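Long-range contacts in plantazolicin methyltransferase BamL (Bacillus amyloliquefaciens subsp. plantarum, PDB 5DLY), which probably transfers methyl groups from S-adenosylmethionine to the N-terminal amine of desmethylplantazolicin in the biosynthesis of the antibiotic plantazolicin: residues 4-9 / 137-142; 72-77 / 104-109; 157-162 / 257-262. All coordinates share one frame; numbering follows the deposited sequence.

Contact 1 (4-9 / 137-142)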
loop_
_atom_site.group_PDB
_atom_site.type_symbol
_atom_site.label_atom_id
_atom_site.label_comp_id
_atom_site.label_asym_id
_atom_site.label_seq_id
_atom_site.Cartn_x
_atom_site.Cartn_y
_atom_site.Cartn_z
ATOM N N THR A 4 7.892 -11.498 -17.671
ATOM C CA THR A 4 8.997 -10.847 -18.377
ATOM C C THR A 4 8.988 -9.317 -18.221
ATOM O O THR A 4 10.049 -8.711 -18.041
ATOM C CB THR A 4 9.039 -11.216 -19.875
ATOM O OG1 THR A 4 8.775 -12.614 -20.042
ATOM C CG2 THR A 4 10.410 -10.903 -20.449
ATOM N N ILE A 5 7.805 -8.703 -18.270
ATOM C CA ILE A 5 7.679 -7.259 -18.007
ATOM C C ILE A 5 8.259 -6.942 -16.627
ATOM O O ILE A 5 9.032 -5.993 -16.464
ATOM C CB ILE A 5 6.209 -6.788 -18.086
ATOM C CG1 ILE A 5 5.767 -6.668 -19.547
ATOM C CG2 ILE A 5 6.015 -5.445 -17.377
ATOM C CD1 ILE A 5 4.270 -6.745 -19.755
ATOM N N VAL A 6 7.897 -7.758 -15.643
ATOM C CA VAL A 6 8.416 -7.604 -14.282
ATOM C C VAL A 6 9.936 -7.817 -14.215
ATOM O O VAL A 6 10.639 -7.040 -13.574
ATOM C CB VAL A 6 7.652 -8.508 -13.285
ATOM C CG1 VAL A 6 8.412 -8.666 -11.974
ATOM C CG2 VAL A 6 6.267 -7.937 -13.039
ATOM N N ARG A 7 10.444 -8.846 -14.893
ATOM C CA ARG A 7 11.890 -9.100 -14.887
ATOM C C ARG A 7 12.682 -7.991 -15.573
ATOM O O ARG A 7 13.776 -7.640 -15.127
ATOM C CB ARG A 7 12.239 -10.461 -15.517
ATOM C CG ARG A 7 11.784 -11.683 -14.725
ATOM C CD ARG A 7 12.718 -12.064 -13.578
ATOM N NE ARG A 7 12.713 -11.103 -12.470
ATOM C CZ ARG A 7 11.711 -10.935 -11.605
ATOM N NH1 ARG A 7 10.597 -11.653 -11.700
ATOM N NH2 ARG A 7 11.822 -10.023 -10.650
ATOM N N GLU A 8 12.115 -7.431 -16.638
ATOM C CA GLU A 8 12.816 -6.422 -17.430
ATOM C C GLU A 8 12.831 -5.046 -16.781
ATOM O O GLU A 8 13.664 -4.205 -17.126
ATOM C CB GLU A 8 12.254 -6.349 -18.852
ATOM C CG GLU A 8 12.729 -7.488 -19.744
ATOM C CD GLU A 8 14.246 -7.573 -19.844
ATOM O OE1 GLU A 8 14.837 -8.484 -19.231
ATOM O OE2 GLU A 8 14.856 -6.725 -20.521
ATOM N N SER A 9 11.917 -4.834 -15.833
ATOM C CA SER A 9 11.874 -3.604 -15.038
ATOM C C SER A 9 12.538 -3.765 -13.665
ATOM O O SER A 9 12.515 -2.841 -12.843
ATOM C CB SER A 9 10.432 -3.104 -14.887
ATOM O OG SER A 9 9.550 -4.134 -14.471
ATOM N N LYS A 137 11.930 -6.259 -5.442
ATOM C CA LYS A 137 12.624 -6.975 -6.513
ATOM C C LYS A 137 11.728 -8.014 -7.205
ATOM O O LYS A 137 11.717 -8.133 -8.438
ATOM C CB LYS A 137 13.898 -7.637 -5.974
ATOM C CG LYS A 137 14.692 -8.399 -7.032
ATOM C CD LYS A 137 15.964 -9.004 -6.449
ATOM C CE LYS A 137 16.709 -9.835 -7.489
ATOM N NZ LYS A 137 17.963 -10.417 -6.925
ATOM N N ASN A 138 10.965 -8.749 -6.401
ATOM C CA ASN A 138 10.148 -9.854 -6.879
ATOM C C ASN A 138 8.671 -9.676 -6.496
ATOM O O ASN A 138 8.140 -10.427 -5.673
ATOM C CB ASN A 138 10.713 -11.163 -6.323
ATOM C CG ASN A 138 12.136 -11.425 -6.793
ATOM O OD1 ASN A 138 12.374 -11.571 -7.993
ATOM N ND2 ASN A 138 13.080 -11.480 -5.857
ATOM N N PRO A 139 7.991 -8.687 -7.113
ATOM C CA PRO A 139 6.614 -8.387 -6.717
ATOM C C PRO A 139 5.614 -9.528 -6.918
ATOM O O PRO A 139 4.714 -9.697 -6.091
ATOM C CB PRO A 139 6.250 -7.168 -7.568
ATOM C CG PRO A 139 7.184 -7.203 -8.723
ATOM C CD PRO A 139 8.460 -7.778 -8.179
ATOM N N ILE A 140 5.752 -10.307 -7.996
ATOM C CA ILE A 140 4.821 -11.417 -8.228
ATOM C C ILE A 140 4.992 -12.512 -7.160
ATOM O O ILE A 140 4.000 -13.019 -6.624
ATOM C CB ILE A 140 4.967 -12.003 -9.655
ATOM C CG1 ILE A 140 4.798 -10.896 -10.708
ATOM C CG2 ILE A 140 3.960 -13.120 -9.886
ATOM C CD1 ILE A 140 5.071 -11.332 -12.138
ATOM N N ALA A 141 6.242 -12.840 -6.829
ATOM C CA ALA A 141 6.536 -13.806 -5.769
ATOM C C ALA A 141 5.951 -13.351 -4.436
ATOM O O ALA A 141 5.362 -14.148 -3.704
ATOM C CB ALA A 141 8.037 -14.028 -5.632
ATOM N N ILE A 142 6.089 -12.067 -4.131
ATOM C CA ILE A 142 5.569 -11.567 -2.861
ATOM C C ILE A 142 4.052 -11.690 -2.817
ATOM O O ILE A 142 3.496 -12.169 -1.828
ATOM C CB ILE A 142 6.027 -10.121 -2.580
ATOM C CG1 ILE A 142 7.502 -10.143 -2.169
ATOM C CG2 ILE A 142 5.179 -9.481 -1.477
ATOM C CD1 ILE A 142 8.202 -8.802 -2.238
HETATM O O HOH W 1 8.520 -11.530 -9.212
#

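Contact 2 (72-77 / 104-109)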
loop_
_atom_site.group_PDB
_atom_site.type_symbol
_atom_site.label_atom_id
_atom_site.label_comp_id
_atom_site.label_asym_id
_atom_site.label_seq_id
_atom_site.Cartn_x
_atom_site.Cartn_y
_atom_site.Cartn_z
ATOM N N GLN A 72 3.934 4.163 11.151
ATOM C CA GLN A 72 2.867 5.167 11.177
ATOM C C GLN A 72 1.480 4.565 10.933
ATOM O O GLN A 72 0.512 4.918 11.606
ATOM C CB GLN A 72 3.133 6.270 10.143
ATOM C CG GLN A 72 4.395 7.094 10.391
ATOM C CD GLN A 72 5.624 6.585 9.649
ATOM O OE1 GLN A 72 5.823 5.381 9.475
ATOM N NE2 GLN A 72 6.469 7.518 9.212
ATOM N N VAL A 73 1.376 3.651 9.971
ATOM C CA VAL A 73 0.092 3.014 9.680
ATOM C C VAL A 73 -0.376 2.174 10.862
ATOM O O VAL A 73 -1.547 2.200 11.236
ATOM C CB VAL A 73 0.150 2.178 8.374
ATOM C CG1 VAL A 73 -1.032 1.218 8.270
ATOM C CG2 VAL A 73 0.180 3.104 7.171
ATOM N N ILE A 74 0.546 1.433 11.461
ATOM C CA ILE A 74 0.216 0.628 12.623
ATOM C C ILE A 74 -0.150 1.515 13.816
ATOM O O ILE A 74 -1.083 1.202 14.560
ATOM C CB ILE A 74 1.341 -0.390 12.903
ATOM C CG1 ILE A 74 1.215 -1.541 11.890
ATOM C CG2 ILE A 74 1.300 -0.891 14.344
ATOM C CD1 ILE A 74 2.413 -2.452 11.802
ATOM N N GLN A 75 0.533 2.644 13.965
ATOM C CA GLN A 75 0.145 3.606 14.996
ATOM C C GLN A 75 -1.303 4.087 14.819
ATOM O O GLN A 75 -2.072 4.136 15.791
ATOM C CB GLN A 75 1.116 4.785 15.041
ATOM C CG GLN A 75 0.751 5.805 16.107
ATOM C CD GLN A 75 1.934 6.221 16.940
ATOM O OE1 GLN A 75 2.825 6.918 16.469
ATOM N NE2 GLN A 75 1.949 5.790 18.197
ATOM N N TYR A 76 -1.663 4.437 13.582
ATOM C CA TYR A 76 -3.018 4.869 13.253
ATOM C C TYR A 76 -4.037 3.809 13.645
ATOM O O TYR A 76 -5.054 4.124 14.267
ATOM C CB TYR A 76 -3.131 5.165 11.752
ATOM C CG TYR A 76 -4.477 5.713 11.322
ATOM C CD1 TYR A 76 -5.522 4.864 10.969
ATOM C CD2 TYR A 76 -4.691 7.084 11.249
ATOM C CE1 TYR A 76 -6.755 5.362 10.563
ATOM C CE2 TYR A 76 -5.922 7.594 10.852
ATOM C CZ TYR A 76 -6.946 6.734 10.509
ATOM O OH TYR A 76 -8.160 7.252 10.110
ATOM N N LEU A 77 -3.760 2.557 13.285
ATOM C CA LEU A 77 -4.654 1.439 13.585
ATOM C C LEU A 77 -4.775 1.195 15.086
ATOM O O LEU A 77 -5.867 0.906 15.580
ATOM C CB LEU A 77 -4.203 0.168 12.861
ATOM C CG LEU A 77 -4.454 0.191 11.349
ATOM C CD1 LEU A 77 -3.649 -0.891 10.649
ATOM C CD2 LEU A 77 -5.942 0.041 11.055
ATOM N N ILE A 104 4.134 0.196 20.892
ATOM C CA ILE A 104 2.770 -0.215 20.567
ATOM C C ILE A 104 2.640 -1.728 20.670
ATOM O O ILE A 104 3.597 -2.459 20.422
ATOM C CB ILE A 104 2.406 0.194 19.114
ATOM C CG1 ILE A 104 2.337 1.714 18.983
ATOM C CG2 ILE A 104 1.094 -0.435 18.657
ATOM C CD1 ILE A 104 2.340 2.187 17.547
ATOM N N ASN A 105 1.446 -2.193 21.026
ATOM C CA ASN A 105 1.145 -3.607 20.997
ATOM C C ASN A 105 1.018 -4.080 19.542
ATOM O O ASN A 105 -0.078 -4.126 18.979
ATOM C CB ASN A 105 -0.122 -3.899 21.805
ATOM C CG ASN A 105 -0.432 -5.380 21.902
ATOM O OD1 ASN A 105 0.461 -6.230 21.804
ATOM N ND2 ASN A 105 -1.705 -5.699 22.104
ATOM N N ALA A 106 2.170 -4.403 18.952
ATOM C CA ALA A 106 2.285 -4.845 17.557
ATOM C C ALA A 106 3.609 -5.575 17.383
ATOM O O ALA A 106 4.541 -5.351 18.155
ATOM C CB ALA A 106 2.230 -3.652 16.617
ATOM N N SER A 107 3.679 -6.448 16.378
ATOM C CA SER A 107 4.905 -7.170 16.032
ATOM C C SER A 107 5.567 -6.538 14.814
ATOM O O SER A 107 4.929 -6.355 13.772
ATOM C CB SER A 107 4.603 -8.640 15.735
ATOM O OG SER A 107 4.116 -9.314 16.881
ATOM N N PHE A 108 6.846 -6.207 14.945
ATOM C CA PHE A 108 7.612 -5.621 13.850
ATOM C C PHE A 108 8.766 -6.525 13.459
ATOM O O PHE A 108 9.526 -6.988 14.313
ATOM C CB PHE A 108 8.123 -4.236 14.241
ATOM C CG PHE A 108 7.047 -3.193 14.257
ATOM C CD1 PHE A 108 6.507 -2.728 13.061
ATOM C CD2 PHE A 108 6.569 -2.680 15.465
ATOM C CE1 PHE A 108 5.503 -1.778 13.064
ATOM C CE2 PHE A 108 5.561 -1.723 15.470
ATOM C CZ PHE A 108 5.040 -1.264 14.265
ATOM N N ILE A 109 8.868 -6.796 12.159
ATOM C CA ILE A 109 9.838 -7.741 11.613
ATOM C C ILE A 109 10.756 -7.021 10.639
ATOM O O ILE A 109 10.277 -6.277 9.765
ATOM C CB ILE A 109 9.108 -8.879 10.856
ATOM C CG1 ILE A 109 8.080 -9.581 11.749
ATOM C CG2 ILE A 109 10.099 -9.885 10.277
ATOM C CD1 ILE A 109 6.803 -9.921 11.007
#

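Contact 3 (157-162 / 257-262). With 5D7 (prop-2-en-1-yl 2-[(1S)-1-amino-4-carbamimidamidobutyl]-1,3-thiazole-4-carboxylate), chain B.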
loop_
_atom_site.group_PDB
_atom_site.type_symbol
_atom_site.label_atom_id
_atom_site.label_comp_id
_atom_site.label_asym_id
_atom_site.label_seq_id
_atom_site.Cartn_x
_atom_site.Cartn_y
_atom_site.Cartn_z
ATOM N N TYR A 157 -4.960 -4.975 -0.048
ATOM C CA TYR A 157 -5.187 -3.670 -0.671
ATOM C C TYR A 157 -3.841 -3.030 -0.990
ATOM O O TYR A 157 -3.009 -2.849 -0.103
ATOM C CB TYR A 157 -6.047 -2.767 0.228
ATOM C CG TYR A 157 -6.387 -1.406 -0.358
ATOM C CD1 TYR A 157 -6.744 -1.272 -1.700
ATOM C CD2 TYR A 157 -6.375 -0.251 0.441
ATOM C CE1 TYR A 157 -7.069 -0.025 -2.239
ATOM C CE2 TYR A 157 -6.704 0.995 -0.085
ATOM C CZ TYR A 157 -7.038 1.100 -1.434
ATOM O OH TYR A 157 -7.358 2.328 -1.977
ATOM N N ILE A 158 -3.641 -2.692 -2.262
ATOM C CA ILE A 158 -2.372 -2.183 -2.780
ATOM C C ILE A 158 -2.620 -0.803 -3.363
ATOM O O ILE A 158 -3.530 -0.635 -4.180
ATOM C CB ILE A 158 -1.827 -3.094 -3.917
ATOM C CG1 ILE A 158 -1.661 -4.545 -3.441
ATOM C CG2 ILE A 158 -0.499 -2.559 -4.456
ATOM C CD1 ILE A 158 -1.383 -5.546 -4.550
ATOM N N VAL A 159 -1.842 0.188 -2.930
ATOM C CA VAL A 159 -1.923 1.539 -3.479
ATOM C C VAL A 159 -0.512 1.898 -3.903
ATOM O O VAL A 159 0.402 1.782 -3.121
ATOM C CB VAL A 159 -2.442 2.562 -2.435
ATOM C CG1 VAL A 159 -2.594 3.949 -3.054
ATOM C CG2 VAL A 159 -3.773 2.100 -1.869
ATOM N N ASP A 160 -0.328 2.315 -5.149
ATOM C CA ASP A 160 1.001 2.684 -5.610
ATOM C C ASP A 160 0.982 3.707 -6.731
ATOM O O ASP A 160 -0.071 4.011 -7.300
ATOM C CB ASP A 160 1.782 1.438 -6.055
ATOM C CG ASP A 160 3.305 1.599 -5.906
ATOM O OD1 ASP A 160 3.767 2.512 -5.170
ATOM O OD2 ASP A 160 4.036 0.778 -6.510
ATOM N N LEU A 161 2.164 4.238 -7.032
ATOM C CA LEU A 161 2.346 5.143 -8.163
ATOM C C LEU A 161 2.034 4.468 -9.491
ATOM O O LEU A 161 2.283 3.271 -9.661
ATOM C CB LEU A 161 3.795 5.620 -8.213
ATOM C CG LEU A 161 4.332 6.362 -6.993
ATOM C CD1 LEU A 161 5.806 6.685 -7.209
ATOM C CD2 LEU A 161 3.537 7.625 -6.721
ATOM N N ASP A 162 1.501 5.257 -10.425
ATOM C CA ASP A 162 1.321 4.835 -11.815
ATOM C C ASP A 162 2.460 5.445 -12.615
ATOM O O ASP A 162 2.656 6.660 -12.572
ATOM C CB ASP A 162 -0.026 5.353 -12.336
ATOM C CG ASP A 162 -0.386 4.822 -13.719
ATOM O OD1 ASP A 162 0.514 4.546 -14.536
ATOM O OD2 ASP A 162 -1.602 4.713 -13.985
ATOM N N LEU A 257 -3.547 7.508 -8.478
ATOM C CA LEU A 257 -2.736 6.382 -8.029
ATOM C C LEU A 257 -3.351 5.087 -8.539
ATOM O O LEU A 257 -4.535 5.056 -8.891
ATOM C CB LEU A 257 -2.692 6.362 -6.499
ATOM C CG LEU A 257 -1.909 7.507 -5.846
ATOM C CD1 LEU A 257 -2.292 7.668 -4.387
ATOM C CD2 LEU A 257 -0.413 7.278 -5.967
ATOM N N LEU A 258 -2.549 4.025 -8.577
ATOM C CA LEU A 258 -3.079 2.674 -8.783
ATOM C C LEU A 258 -3.680 2.149 -7.482
ATOM O O LEU A 258 -3.050 2.252 -6.417
ATOM C CB LEU A 258 -1.964 1.733 -9.228
ATOM C CG LEU A 258 -1.110 2.120 -10.437
ATOM C CD1 LEU A 258 -0.043 1.062 -10.656
ATOM C CD2 LEU A 258 -1.989 2.242 -11.667
ATOM N N HIS A 259 -4.896 1.604 -7.566
ATOM C CA HIS A 259 -5.557 0.959 -6.432
ATOM C C HIS A 259 -5.913 -0.456 -6.841
ATOM O O HIS A 259 -6.601 -0.653 -7.839
ATOM C CB HIS A 259 -6.831 1.713 -6.044
ATOM C CG HIS A 259 -6.600 3.153 -5.729
ATOM N ND1 HIS A 259 -6.458 4.106 -6.711
ATOM C CD2 HIS A 259 -6.479 3.804 -4.546
ATOM C CE1 HIS A 259 -6.246 5.282 -6.151
ATOM N NE2 HIS A 259 -6.269 5.131 -4.842
ATOM N N GLY A 260 -5.424 -1.442 -6.096
ATOM C CA GLY A 260 -5.657 -2.847 -6.436
ATOM C C GLY A 260 -6.140 -3.621 -5.234
ATOM O O GLY A 260 -5.667 -3.393 -4.115
ATOM N N TRP A 261 -7.115 -4.501 -5.457
ATOM C CA TRP A 261 -7.634 -5.382 -4.417
ATOM C C TRP A 261 -7.544 -6.823 -4.859
ATOM O O TRP A 261 -7.871 -7.152 -6.010
ATOM C CB TRP A 261 -9.111 -5.092 -4.104
ATOM C CG TRP A 261 -9.428 -3.679 -3.743
ATOM C CD1 TRP A 261 -9.576 -2.633 -4.600
ATOM C CD2 TRP A 261 -9.656 -3.163 -2.427
ATOM N NE1 TRP A 261 -9.866 -1.485 -3.905
ATOM C CE2 TRP A 261 -9.934 -1.783 -2.568
ATOM C CE3 TRP A 261 -9.673 -3.733 -1.143
ATOM C CZ2 TRP A 261 -10.196 -0.957 -1.472
ATOM C CZ3 TRP A 261 -9.934 -2.909 -0.047
ATOM C CH2 TRP A 261 -10.191 -1.533 -0.222
ATOM N N ILE A 262 -7.088 -7.673 -3.942
ATOM C CA ILE A 262 -7.171 -9.118 -4.079
ATOM C C ILE A 262 -8.085 -9.572 -2.942
ATOM O O ILE A 262 -7.749 -9.428 -1.760
ATOM C CB ILE A 262 -5.773 -9.768 -4.022
ATOM C CG1 ILE A 262 -4.956 -9.381 -5.257
ATOM C CG2 ILE A 262 -5.866 -11.287 -3.980
ATOM C CD1 ILE A 262 -3.457 -9.505 -5.062
HETATM O O9 5D7 B . 2.590 8.587 -3.104
HETATM C C6 5D7 B . 3.522 9.214 -3.585
HETATM O O7 5D7 B . 3.296 10.426 -4.333
HETATM C C8 5D7 B . 1.978 10.877 -4.656
HETATM C C2 5D7 B . 4.926 8.777 -3.397
HETATM N N3 5D7 B . 5.265 7.778 -2.537
HETATM C C4 5D7 B . 6.576 7.504 -2.470
HETATM S S5 5D7 B . 7.428 8.579 -3.531
HETATM C C1 5D7 B . 5.999 9.384 -4.066
HETATM C CA 5D7 B . 7.309 6.510 -1.658
HETATM N N 5D7 B . 6.370 5.945 -0.698
HETATM C CB 5D7 B . 7.933 5.406 -2.524
HETATM C CG 5D7 B . 7.050 4.857 -3.650
HETATM C CD 5D7 B . 7.420 3.404 -3.909
HETATM N NE 5D7 B . 6.680 2.923 -5.069
HETATM C CZ 5D7 B . 7.015 3.000 -6.358
HETATM N NH2 5D7 B . 6.242 2.529 -7.237
HETATM N NH1 5D7 B . 8.119 3.524 -6.711
HETATM C C3 5D7 B . 2.098 12.122 -5.497
HETATM C C5 5D7 B . 1.212 13.094 -5.403
#

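Contact 1 (4-9 / 137-142)
Val6 is wedged against Pro139 and Ile140, and these three side chains make up the tightly packed apolar part of the contact. Its two methyls divide the work. CG1, anti to the backbone N (chi1 164°), meets the proline ring end-on from the opposite direction, with Val6 CG1 3.8 Å from Pro139 CG. CG2 turns to the isoleucine instead, where Val6 CG2 lies 3.7 Å from Ile140 CD1 and the two side chains pass at a slant. Ile140 also touches Leu198 and Val202 of helix 192-203.

The setting is an N-terminal helix, 2-8, laid against the start of helix 139-148, which follows strand 124-130 in the Rossmann-like methyltransferase fold. Asn138 occupies the N-cap position of that second helix but makes no capping bond with its side chain; its ND2 is hydrogen-bonded to Glu114 instead.

Beyond the valine the contact becomes polar and looser. The Arg7 chain bends at chi2 and chi3, bringing its guanidinium over to the loop before the helix. There Arg7 NH2 comes within 2.9 Å of Lys137 O, which approaches at the edge of the group, near its plane. A water links the two segments: it accepts from Arg7 NH1 at 3.2 Å and, weakly, from Ile140 N at 3.3 Å. Salt bridges from NH1 to Glu3 and from NH2 to Glu10 also hold the guanidinium, while Lys137 O receives a hydrogen bond from Arg13.

Contact 2 (72-77 / 104-109)
With CG2 of Ile74 anti to the backbone N, and CG1 beside that N and anti to the carbonyl carbon (chi1 -77°), the isoleucine spreads its branches over Phe108 of the edge strand and Ala106 just before it. The Phe108 ring, swung by a chi1 of -74° so that CG lies anti to the carbonyl carbon, comes from the opposite direction to meet it. Ile74 CD1 reaches Phe108 CE1 at 3.4 Å, a close approach at an oblique angle to the ring. The other branch covers the alanine, with Ile74 CG2 3.7 Å from Ala106 CB, and the same methyl lies 3.8 Å from Phe108 CZ.

One residue further along the helix, Gln75 crosses Ile104 at about a right angle. The tip of the isoleucine, Ile104 CD1, lies 3.7 Å from Gln75 CA and equally far from Gln75 NE2, so it rests against both the helix backbone and the amide end. No hydrogen bond joins the two segments; the contact is van der Waals throughout. Between Ile104 and Ala106 the chain makes an inverse gamma turn centred on Asn105, which leads it into the strand.

This is helix-on-sheet packing in the Rossmann-like fold: helix 72-80, the beta-alpha-beta crossover between parallel strands 62-66 and 85-90, touches outermost strand 107-110 and the loop before it. Ile74 also rests on Leu86 and Asp65 of those two strands, while Tyr76 touches Ser42 and Ile45 of helix 23-56.

Contact 3 (157-162 / 257-262)
The pocket for the desmethylplantazolicin analogue includes Asp160 and Leu161, and Asp160 grips the arginine-like tail of the ligand. Asp160 OD1 accepts from 5D7 NE at 2.9 Å and Asp160 OD2 from 5D7 NH2 at 2.9 Å, a two-point grip on the guanidinium by both carboxylate oxygens. OD2 takes a further bond from Gly134 N, which helps to fix the rotation of the carboxylate. Next along, Leu161 CD2 lies 3.5 Å from 5D7 C6, the ester carbon.

In the methyltransferase sheet, strand 157-160 pairs antiparallel with strand 258-262, while on its other edge strand 124-130 runs parallel to it. Ile158 and Gly260 exchange two nearly straight bonds, with Ile158 N to Gly260 O and Gly260 N to Ile158 O both 2.8 Å. Asp160 and Leu258 form the second such pair, so the backbone of the ligand-binding aspartate is held by its neighbour strand.

On the face carrying Tyr157, Val159, His259 and Trp261, the tyrosine ring lies in an offset stack on the six-membered ring of Trp261, centroids 3.9 Å apart and planes 19° from parallel. A chi1 of -178° turns Tyr157 CG away from the backbone N and beside the carbonyl carbon, and the phenol extends alongside His259, putting Tyr157 OH 3.1 Å from His259 CD2 at the imidazole edge. Val159 CG2 lies over the rim of the opposite face of the tyrosine ring. Trp261 NE1 is hydrogen-bonded to Gly219 O, and its indole also stacks with Phe51 and Phe221.

Contacts 2 and 3 reach the same sheet of the methyltransferase fold; contact 1 lies outside it. Contact 2 packs a helix on outermost strand 107-110, whereas contact 3 joins strands 154-160 and 258-265, nearer the opposite edge of the strand order; their centres are 21 Å apart. Contact 1 adds the N-terminal helix, its centre 16 Å from contact 3 and 28 Å from contact 2. Along the chain, contact 2 is nested within the loop closed by contact 1, and contact 3 opens after both have closed. Helix 192-203 touches both contact 1 and contact 3. Contact 3 binds the substrate analogue directly, and Lys137 of contact 1 has its side chain about 7 Å from the bound S-adenosyl-L-homocysteine.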